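Local coordinates for protein carbohydrate deacetylase Agd3 (Neosartorya fumigata, PDB 6NWZ) that removes acetyl groups from galactosaminogalactan, an exopolysaccharide of fungal biofilms, as a zinc-binding carbohydrate esterase, at residues 256-261 and 270-275; 494-499 and 543-548; 547-552 and 567-572. All coordinates share one frame; numbering follows the deposited sequence.

Contact 1. Residues 256-261 and 270-275. With ZN (zinc ion), chain L.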
loop_
_atom_site.group_PDB
_atom_site.type_symbol
_atom_site.label_atom_id
_atom_site.label_comp_id
_atom_site.label_asym_id
_atom_site.label_seq_id
_atom_site.Cartn_x
_atom_site.Cartn_y
_atom_site.Cartn_z
ATOM N N ASP A 256 13.621 -14.715 9.207
ATOM C CA ASP A 256 14.686 -15.300 10.020
ATOM C C ASP A 256 14.161 -16.111 11.201
ATOM O O ASP A 256 14.871 -16.287 12.194
ATOM C CB ASP A 256 15.658 -14.228 10.524
ATOM C CG ASP A 256 16.357 -13.496 9.401
ATOM O OD1 ASP A 256 16.051 -13.766 8.220
ATOM O OD2 ASP A 256 17.225 -12.650 9.703
ATOM N N MET A 257 12.935 -16.624 11.118
ATOM C CA MET A 257 12.417 -17.451 12.202
ATOM C C MET A 257 13.210 -18.749 12.311
ATOM O O MET A 257 13.512 -19.400 11.306
ATOM C CB MET A 257 10.937 -17.759 12.000
ATOM C CG MET A 257 10.303 -18.547 13.147
ATOM S SD MET A 257 10.337 -17.710 14.756
ATOM C CE MET A 257 9.439 -16.209 14.377
ATOM N N PHE A 258 13.540 -19.113 13.552
ATOM C CA PHE A 258 14.369 -20.228 13.999
ATOM C C PHE A 258 15.857 -19.901 13.914
ATOM O O PHE A 258 16.668 -20.699 14.379
ATOM C CB PHE A 258 14.099 -21.546 13.244
ATOM C CG PHE A 258 12.771 -22.170 13.567
ATOM C CD1 PHE A 258 12.649 -23.072 14.612
ATOM C CD2 PHE A 258 11.644 -21.854 12.826
ATOM C CE1 PHE A 258 11.429 -23.646 14.911
ATOM C CE2 PHE A 258 10.422 -22.425 13.121
ATOM C CZ PHE A 258 10.312 -23.320 14.162
ATOM N N LEU A 259 16.247 -18.761 13.352
ATOM C CA LEU A 259 17.647 -18.375 13.291
ATOM C C LEU A 259 18.041 -17.562 14.519
ATOM O O LEU A 259 17.197 -17.046 15.257
ATOM C CB LEU A 259 17.935 -17.555 12.030
ATOM C CG LEU A 259 17.828 -18.230 10.662
ATOM C CD1 LEU A 259 18.232 -17.267 9.554
ATOM C CD2 LEU A 259 18.672 -19.490 10.619
ATOM N N VAL A 260 19.351 -17.452 14.726
ATOM C CA VAL A 260 19.944 -16.544 15.699
ATOM C C VAL A 260 20.545 -15.374 14.935
ATOM O O VAL A 260 21.276 -15.576 13.957
ATOM C CB VAL A 260 21.013 -17.249 16.554
ATOM C CG1 VAL A 260 21.668 -16.267 17.512
ATOM C CG2 VAL A 260 20.408 -18.413 17.312
ATOM N N THR A 261 20.232 -14.157 15.364
ATOM C CA THR A 261 20.748 -12.960 14.717
ATOM C C THR A 261 21.609 -12.192 15.708
ATOM O O THR A 261 21.321 -12.172 16.909
ATOM C CB THR A 261 19.613 -12.061 14.177
ATOM O OG1 THR A 261 18.845 -11.543 15.263
ATOM C CG2 THR A 261 18.690 -12.844 13.230
ATOM N N THR A 270 23.728 -11.949 21.049
ATOM C CA THR A 270 22.891 -12.647 20.088
ATOM C C THR A 270 21.519 -12.883 20.697
ATOM O O THR A 270 21.380 -13.011 21.916
ATOM C CB THR A 270 23.506 -13.989 19.681
ATOM O OG1 THR A 270 23.499 -14.874 20.809
ATOM C CG2 THR A 270 24.937 -13.794 19.206
ATOM N N PHE A 271 20.502 -12.944 19.839
ATOM C CA PHE A 271 19.152 -13.221 20.305
ATOM C C PHE A 271 18.464 -14.219 19.385
ATOM O O PHE A 271 18.618 -14.163 18.160
ATOM C CB PHE A 271 18.307 -11.947 20.404
ATOM C CG PHE A 271 16.911 -12.199 20.891
ATOM C CD1 PHE A 271 16.674 -12.502 22.224
ATOM C CD2 PHE A 271 15.840 -12.166 20.016
ATOM C CE1 PHE A 271 15.392 -12.748 22.677
ATOM C CE2 PHE A 271 14.557 -12.413 20.460
ATOM C CZ PHE A 271 14.330 -12.707 21.791
ATOM N N ARG A 272 17.714 -15.138 19.997
ATOM C CA ARG A 272 16.821 -16.059 19.306
ATOM C C ARG A 272 15.487 -16.051 20.033
ATOM O O ARG A 272 15.441 -16.281 21.246
ATOM C CB ARG A 272 17.389 -17.483 19.263
ATOM C CG ARG A 272 16.517 -18.483 18.511
ATOM C CD ARG A 272 17.126 -19.874 18.560
ATOM N NE ARG A 272 16.604 -20.766 17.527
ATOM C CZ ARG A 272 15.737 -21.747 17.752
ATOM N NH1 ARG A 272 15.288 -21.964 18.978
ATOM N NH2 ARG A 272 15.323 -22.514 16.751
ATOM N N ILE A 273 14.409 -15.784 19.295
ATOM C CA ILE A 273 13.075 -15.659 19.876
ATOM C C ILE A 273 12.757 -16.911 20.688
ATOM O O ILE A 273 13.214 -18.012 20.357
ATOM C CB ILE A 273 12.024 -15.405 18.774
ATOM C CG1 ILE A 273 10.808 -14.671 19.345
ATOM C CG2 ILE A 273 11.613 -16.703 18.081
ATOM C CD1 ILE A 273 11.098 -13.234 19.732
ATOM N N THR A 274 12.005 -16.752 21.774
ATOM C CA THR A 274 11.696 -17.861 22.665
ATOM C C THR A 274 10.207 -18.190 22.624
ATOM O O THR A 274 9.403 -17.501 21.993
ATOM C CB THR A 274 12.125 -17.545 24.102
ATOM O OG1 THR A 274 11.336 -16.465 24.613
ATOM C CG2 THR A 274 13.588 -17.153 24.140
ATOM N N VAL A 275 9.852 -19.275 23.316
ATOM C CA VAL A 275 8.451 -19.675 23.412
ATOM C C VAL A 275 7.653 -18.649 24.207
ATOM O O VAL A 275 6.504 -18.339 23.867
ATOM C CB VAL A 275 8.343 -21.084 24.023
ATOM C CG1 VAL A 275 6.911 -21.385 24.436
ATOM C CG2 VAL A 275 8.846 -22.133 23.032
HETATM ZN ZN ZN L . 16.590 -13.202 6.395
#

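Contact 2. Residues 494-499 and 543-548. With ZN (zinc ion), chain M.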
loop_
_atom_site.group_PDB
_atom_site.type_symbol
_atom_site.label_atom_id
_atom_site.label_comp_id
_atom_site.label_asym_id
_atom_site.label_seq_id
_atom_site.Cartn_x
_atom_site.Cartn_y
_atom_site.Cartn_z
ATOM N N THR A 494 11.432 -0.713 7.176
ATOM C CA THR A 494 11.133 0.178 8.286
ATOM C C THR A 494 12.404 0.437 9.081
ATOM O O THR A 494 13.422 -0.239 8.909
ATOM C CB THR A 494 10.050 -0.411 9.200
ATOM O OG1 THR A 494 10.545 -1.612 9.807
ATOM C CG2 THR A 494 8.804 -0.742 8.399
ATOM N N ARG A 495 12.331 1.433 9.964
ATOM C CA ARG A 495 13.412 1.724 10.898
ATOM C C ARG A 495 13.458 0.750 12.068
ATOM O O ARG A 495 14.295 0.917 12.965
ATOM C CB ARG A 495 13.285 3.163 11.409
ATOM C CG ARG A 495 13.543 4.202 10.329
ATOM C CD ARG A 495 12.970 5.559 10.689
ATOM N NE ARG A 495 13.094 6.503 9.581
ATOM C CZ ARG A 495 12.208 6.622 8.597
ATOM N NH1 ARG A 495 11.123 5.858 8.579
ATOM N NH2 ARG A 495 12.404 7.507 7.630
ATOM N N ILE A 496 12.572 -0.246 12.091
ATOM C CA ILE A 496 12.707 -1.384 12.991
ATOM C C ILE A 496 13.672 -2.353 12.323
ATOM O O ILE A 496 13.270 -3.171 11.487
ATOM C CB ILE A 496 11.347 -2.043 13.284
ATOM C CG1 ILE A 496 10.323 -0.990 13.715
ATOM C CG2 ILE A 496 11.491 -3.110 14.351
ATOM C CD1 ILE A 496 10.717 -0.217 14.956
ATOM N N TYR A 497 14.951 -2.257 12.674
ATOM C CA TYR A 497 16.003 -2.883 11.886
ATOM C C TYR A 497 16.121 -4.377 12.185
ATOM O O TYR A 497 15.720 -4.868 13.245
ATOM C CB TYR A 497 17.336 -2.180 12.132
ATOM C CG TYR A 497 17.335 -0.730 11.698
ATOM C CD1 TYR A 497 17.279 -0.390 10.350
ATOM C CD2 TYR A 497 17.375 0.298 12.632
ATOM C CE1 TYR A 497 17.273 0.933 9.942
ATOM C CE2 TYR A 497 17.370 1.628 12.233
ATOM C CZ TYR A 497 17.319 1.937 10.884
ATOM O OH TYR A 497 17.312 3.251 10.467
ATOM N N TYR A 498 16.708 -5.096 11.225
ATOM C CA TYR A 498 16.694 -6.555 11.248
ATOM C C TYR A 498 17.497 -7.126 12.408
ATOM O O TYR A 498 17.234 -8.253 12.844
ATOM C CB TYR A 498 17.249 -7.101 9.934
ATOM C CG TYR A 498 18.761 -7.209 9.903
ATOM C CD1 TYR A 498 19.557 -6.086 9.703
ATOM C CD2 TYR A 498 19.394 -8.435 10.081
ATOM C CE1 TYR A 498 20.943 -6.183 9.674
ATOM C CE2 TYR A 498 20.776 -8.541 10.054
ATOM C CZ TYR A 498 21.545 -7.413 9.850
ATOM O OH TYR A 498 22.918 -7.517 9.823
ATOM N N ASN A 499 18.491 -6.392 12.896
ATOM C CA ASN A 499 19.412 -6.886 13.911
ATOM C C ASN A 499 19.200 -6.175 15.242
ATOM O O ASN A 499 20.148 -5.931 15.994
ATOM C CB ASN A 499 20.857 -6.742 13.442
ATOM C CG ASN A 499 21.210 -5.314 13.056
ATOM O OD1 ASN A 499 20.334 -4.500 12.772
ATOM N ND2 ASN A 499 22.505 -5.008 13.039
ATOM N N TYR A 543 5.358 -5.373 4.551
ATOM C CA TYR A 543 6.364 -4.709 5.367
ATOM C C TYR A 543 7.340 -5.733 5.932
ATOM O O TYR A 543 6.954 -6.848 6.296
ATOM C CB TYR A 543 5.702 -3.888 6.494
ATOM C CG TYR A 543 4.914 -2.706 5.963
ATOM C CD1 TYR A 543 3.625 -2.872 5.469
ATOM C CD2 TYR A 543 5.467 -1.428 5.931
ATOM C CE1 TYR A 543 2.903 -1.800 4.966
ATOM C CE2 TYR A 543 4.748 -0.348 5.429
ATOM C CZ TYR A 543 3.467 -0.542 4.947
ATOM O OH TYR A 543 2.741 0.516 4.445
ATOM N N MET A 544 8.608 -5.340 6.002
ATOM C CA MET A 544 9.707 -6.233 6.344
ATOM C C MET A 544 10.060 -6.106 7.822
ATOM O O MET A 544 10.380 -5.009 8.297
ATOM C CB MET A 544 10.925 -5.914 5.483
ATOM C CG MET A 544 12.175 -6.669 5.878
ATOM S SD MET A 544 13.657 -5.728 5.474
ATOM C CE MET A 544 13.499 -4.363 6.623
ATOM N N PHE A 545 10.022 -7.231 8.538
ATOM C CA PHE A 545 10.500 -7.312 9.914
ATOM C C PHE A 545 11.288 -8.606 10.083
ATOM O O PHE A 545 11.361 -9.438 9.173
ATOM C CB PHE A 545 9.347 -7.236 10.926
ATOM C CG PHE A 545 8.544 -5.964 10.838
ATOM C CD1 PHE A 545 9.014 -4.790 11.409
ATOM C CD2 PHE A 545 7.325 -5.939 10.180
ATOM C CE1 PHE A 545 8.279 -3.615 11.327
ATOM C CE2 PHE A 545 6.585 -4.769 10.094
ATOM C CZ PHE A 545 7.064 -3.604 10.668
ATOM N N HIS A 546 11.889 -8.772 11.261
ATOM C CA HIS A 546 12.754 -9.916 11.525
ATOM C C HIS A 546 12.492 -10.459 12.923
ATOM O O HIS A 546 11.900 -9.789 13.771
ATOM C CB HIS A 546 14.230 -9.540 11.346
ATOM C CG HIS A 546 14.589 -9.224 9.928
ATOM N ND1 HIS A 546 14.170 -8.074 9.294
ATOM C CD2 HIS A 546 15.299 -9.923 9.011
ATOM C CE1 HIS A 546 14.617 -8.070 8.051
ATOM N NE2 HIS A 546 15.306 -9.180 7.853
ATOM N N GLN A 547 12.955 -11.695 13.152
ATOM C CA GLN A 547 12.560 -12.432 14.350
ATOM C C GLN A 547 13.011 -11.733 15.625
ATOM O O GLN A 547 12.303 -11.776 16.638
ATOM C CB GLN A 547 13.114 -13.861 14.295
ATOM C CG GLN A 547 14.637 -13.960 14.270
ATOM C CD GLN A 547 15.258 -14.050 15.657
ATOM O OE1 GLN A 547 14.608 -14.464 16.618
ATOM N NE2 GLN A 547 16.524 -13.663 15.763
ATOM N N ALA A 548 14.173 -11.078 15.595
ATOM C CA ALA A 548 14.652 -10.380 16.780
ATOM C C ALA A 548 13.722 -9.251 17.201
ATOM O O ALA A 548 13.748 -8.848 18.369
ATOM C CB ALA A 548 16.062 -9.838 16.534
HETATM ZN ZN ZN M . 15.143 -10.049 5.686
HETATM O O HOH W 1 13.518 -5.833 10.642
HETATM O O HOH W 2 16.268 -10.847 13.510
#

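Contact 3. Residues 547-552 and 567-572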
loop_
_atom_site.group_PDB
_atom_site.type_symbol
_atom_site.label_atom_id
_atom_site.label_comp_id
_atom_site.label_asym_id
_atom_site.label_seq_id
_atom_site.Cartn_x
_atom_site.Cartn_y
_atom_site.Cartn_z
ATOM N N GLN A 547 12.955 -11.695 13.152
ATOM C CA GLN A 547 12.560 -12.432 14.350
ATOM C C GLN A 547 13.011 -11.733 15.625
ATOM O O GLN A 547 12.303 -11.776 16.638
ATOM C CB GLN A 547 13.114 -13.861 14.295
ATOM C CG GLN A 547 14.637 -13.960 14.270
ATOM C CD GLN A 547 15.258 -14.050 15.657
ATOM O OE1 GLN A 547 14.608 -14.464 16.618
ATOM N NE2 GLN A 547 16.524 -13.663 15.763
ATOM N N ALA A 548 14.173 -11.078 15.595
ATOM C CA ALA A 548 14.652 -10.380 16.780
ATOM C C ALA A 548 13.722 -9.251 17.201
ATOM O O ALA A 548 13.748 -8.848 18.369
ATOM C CB ALA A 548 16.062 -9.838 16.534
ATOM N N ASN A 549 12.893 -8.738 16.286
ATOM C CA ASN A 549 12.000 -7.628 16.604
ATOM C C ASN A 549 10.821 -8.038 17.478
ATOM O O ASN A 549 10.115 -7.157 17.981
ATOM C CB ASN A 549 11.462 -6.982 15.322
ATOM C CG ASN A 549 12.563 -6.563 14.362
ATOM O OD1 ASN A 549 12.357 -6.521 13.149
ATOM N ND2 ASN A 549 13.735 -6.252 14.901
ATOM N N LEU A 550 10.580 -9.335 17.661
ATOM C CA LEU A 550 9.437 -9.801 18.435
ATOM C C LEU A 550 9.752 -9.968 19.915
ATOM O O LEU A 550 8.887 -10.428 20.669
ATOM C CB LEU A 550 8.919 -11.130 17.867
ATOM C CG LEU A 550 8.571 -11.209 16.376
ATOM C CD1 LEU A 550 7.812 -12.491 16.081
ATOM C CD2 LEU A 550 7.769 -10.010 15.923
ATOM N N ARG A 551 10.959 -9.607 20.349
ATOM C CA ARG A 551 11.341 -9.787 21.743
ATOM C C ARG A 551 10.444 -8.954 22.646
ATOM O O ARG A 551 10.416 -7.724 22.545
ATOM C CB ARG A 551 12.804 -9.399 21.953
ATOM C CG ARG A 551 13.333 -9.817 23.313
ATOM C CD ARG A 551 14.528 -8.989 23.734
ATOM N NE ARG A 551 15.158 -9.532 24.933
ATOM C CZ ARG A 551 16.405 -9.986 24.983
ATOM N NH1 ARG A 551 17.174 -9.947 23.903
ATOM N NH2 ARG A 551 16.890 -10.466 26.117
ATOM N N ASN A 552 9.711 -9.624 23.528
ATOM C CA ASN A 552 8.782 -8.955 24.438
ATOM C C ASN A 552 8.709 -9.577 25.826
ATOM O O ASN A 552 8.464 -8.847 26.793
ATOM C CB ASN A 552 7.366 -8.941 23.827
ATOM C CG ASN A 552 6.729 -10.321 23.792
ATOM O OD1 ASN A 552 6.011 -10.709 24.714
ATOM N ND2 ASN A 552 6.985 -11.067 22.722
ATOM N N TYR A 567 5.635 -4.179 25.256
ATOM C CA TYR A 567 5.603 -4.210 23.799
ATOM C C TYR A 567 6.976 -4.531 23.217
ATOM O O TYR A 567 7.990 -3.958 23.625
ATOM C CB TYR A 567 5.147 -2.857 23.251
ATOM C CG TYR A 567 3.684 -2.528 23.437
ATOM C CD1 TYR A 567 2.699 -3.293 22.829
ATOM C CD2 TYR A 567 3.291 -1.434 24.200
ATOM C CE1 TYR A 567 1.358 -2.984 22.985
ATOM C CE2 TYR A 567 1.953 -1.116 24.359
ATOM C CZ TYR A 567 0.991 -1.895 23.750
ATOM O OH TYR A 567 -0.343 -1.588 23.901
ATOM N N SER A 568 7.001 -5.433 22.239
ATOM C CA SER A 568 8.175 -5.556 21.386
ATOM C C SER A 568 8.252 -4.358 20.441
ATOM O O SER A 568 7.283 -3.614 20.264
ATOM C CB SER A 568 8.126 -6.852 20.578
ATOM O OG SER A 568 7.088 -6.805 19.613
ATOM N N ILE A 569 9.422 -4.173 19.825
ATOM C CA ILE A 569 9.556 -3.083 18.864
ATOM C C ILE A 569 8.658 -3.329 17.657
ATOM O O ILE A 569 8.184 -2.379 17.021
ATOM C CB ILE A 569 11.026 -2.884 18.449
ATOM C CG1 ILE A 569 11.626 -4.183 17.914
ATOM C CG2 ILE A 569 11.847 -2.358 19.613
ATOM C CD1 ILE A 569 13.077 -4.044 17.505
ATOM N N PHE A 570 8.395 -4.595 17.328
ATOM C CA PHE A 570 7.456 -4.901 16.256
ATOM C C PHE A 570 6.035 -4.517 16.648
ATOM O O PHE A 570 5.325 -3.857 15.880
ATOM C CB PHE A 570 7.534 -6.384 15.894
ATOM C CG PHE A 570 6.398 -6.854 15.037
ATOM C CD1 PHE A 570 6.376 -6.574 13.681
ATOM C CD2 PHE A 570 5.346 -7.567 15.587
ATOM C CE1 PHE A 570 5.326 -7.001 12.890
ATOM C CE2 PHE A 570 4.295 -7.999 14.800
ATOM C CZ PHE A 570 4.284 -7.714 13.452
ATOM N N GLN A 571 5.599 -4.921 17.844
ATOM C CA GLN A 571 4.256 -4.567 18.294
ATOM C C GLN A 571 4.087 -3.056 18.410
ATOM O O GLN A 571 3.044 -2.510 18.029
ATOM C CB GLN A 571 3.960 -5.247 19.628
ATOM C CG GLN A 571 3.896 -6.761 19.532
ATOM C CD GLN A 571 3.943 -7.426 20.889
ATOM O OE1 GLN A 571 5.017 -7.608 21.465
ATOM N NE2 GLN A 571 2.779 -7.789 21.413
ATOM N N ALA A 572 5.105 -2.358 18.924
ATOM C CA ALA A 572 5.015 -0.905 19.041
ATOM C C ALA A 572 4.824 -0.243 17.685
ATOM O O ALA A 572 4.149 0.789 17.585
ATOM C CB ALA A 572 6.266 -0.349 19.724
HETATM O O HOH W 3 11.497 -5.714 21.479
#

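Contact 1. Residues 256-261 and 270-275
Phe258 O is gripped from one side by the guanidinium of Arg272, which reaches it with both NE (3.1 Å) and NH2 (3.3 Å). The oxygen lies nearly in the guanidinium plane, yet the two nitrogens come from the same face of the carbonyl: NE stands well above its plane, whereas NH2 is only moderately tilted from it. Arg272 arrives there because CG is anti to the backbone N (chi1 -178°) and the chain runs on extended to NE. Along the way its CB and CD pass Val260 CG2 at about a right angle. NH2 also reaches the edge of the Phe258 ring, 3.5 Å from CD1, and has a second partner in Asp368, with which it forms a salt bridge.

The segments belong to a small antiparallel hairpin that follows a type II turn from Asp256 to Leu259 at the end of strand 252-257. Thr261 and Phe271 form a hydrogen-bonded pair: Thr261 N donates to Phe271 O (3.2 Å), and Phe271 N returns a bond of 3.1 Å to Thr261 O. On the more exposed flank, Val260 CG1 packs against Thr270 CB. At the other end of the contact, Met257 bends at chi2 and chi3 to bring SD within 3.7 Å of Ile273 CG2, where helix 369-375 adjoins the pair, Leu370 touching Ile273 and Trp374 touching Met257. At the first position of the turn, Asp256 OD1 binds a zinc ion at 2.0 Å; His388 and His392 supply the other protein ligands, an Asp-His-His set as in polysaccharide deacetylases of related families.

Contact 2. Residues 494-499 and 543-548
Tyr498 and His546 meet as aromatic rings beside a zinc ion, yet no direct hydrogen bond joins their two segments; two waters make the polar links instead. The site lies at the carboxyl-terminal ends of neighbouring parallel strands of the deacetylase domain, where the loop after strand 487-492 passes over the end of strand 542-546. The edge of the Tyr498 ring is turned toward the face of His546 in a T-shaped pair, with centroids 5.7 Å apart and planes at 67°. A chi1 of 85° sets the phenol between the backbone N and the carbonyl carbon of Tyr498, its edge toward the imidazole.

Both ring nitrogens of His546 are engaged. NE2 binds zinc at 2.3 Å, with Asp255 as the other protein ligand, and ND1 donates to a water 2.7 Å away that in turn donates to Ile496 O. With one nitrogen on the metal and the other on this water, the rotation of the imidazole is fixed from two directions.

Farther back along the strand, Phe545 points its CE1 corner at the loop. Ile496 CB lies at the ring edge, in its plane, 4.0 Å from CE1, while Thr494 OG1 approaches the same carbon obliquely and also takes a weak bond from Ile496 N. Thr494 CG2 reaches the edge of the Tyr543 ring as well. Beyond His546, the second water donates to Tyr498 O at 2.8 Å and accepts from Ala548 N at 3.0 Å.

Contact 3. Residues 547-552 and 567-572
Leu550 lays its CD2 methyl against the ring of Phe570, 3.5 Å from the ring atom CD2, the two side chains lying side by side and pointing the same way. The methyl meets the ring obliquely and also touches CB and CG. Phe570 holds its ring there with CG anti to the backbone N (chi1 167°).

The backbones join where the 3-10 segment 547-550 meets the start of helix 569-584: Phe570 N donates to Asn549 O at 3.2 Å, with an N-H...O angle of 154°. Ile569 CG1 packs against the same carbonyl oxygen, and its CD1 lies 3.5 Å from Asn549 ND2, whose main polar partner is Tyr497 O.

Ser568 and Gln571 form a capping box at this helix end. Ser568 OG accepts from Gln571 N at 3.0 Å, and Gln571 OE1 takes two bonds in return, one from Ser568 N (3.0 Å), which stands above its carbonyl plane, and one from Ser568 OG (2.9 Å), in that plane on a lone pair. A water bridges Ile569 N to Arg551 O. The first-turn amides of Ile569, Phe570 and Gln571 are thus met in turn by water, by the 547-552 segment and by the cap.

Asn552 CB lies against Gln571 OE1, the two amide planes 78° apart. Its ND2 donates almost straight to Leu550 O (2.9 Å), tying its amide back to the backbone two residues earlier, and also to Asp277 O of helix 275-289. That helix flanks the contact, with Met278 touching Leu550 and Ile281 touching Asn552 and Gln571, while Ile254 of strand 252-257 packs on both Leu550 and Phe570.

Overall arrangement
The three contacts gather near the ends of strands 252-257 and 542-546, neighbours in the sheet of the deacetylase domain. Contacts 1 and 2 each supply a zinc ligand, and the two metal ions are 3.5 Å apart. Gln547, shared by contacts 2 and 3, ties both to contact 1: its OE1 lies 3.0 Å from Ile273 N and its NE2 3.2 Å from Phe271 O, both probable hydrogen bonds. Contacts 2 and 3 have centres about 9 Å apart, closer than the 12 to 13 Å from either to contact 1, and are joined by Asn549 ND2 to Tyr497 O (2.9 Å). Contact 3 binds no metal itself, but the side chain of its Asn549 comes about 9 Å from a bound zinc and about 4 Å from that of the zinc ligand His546.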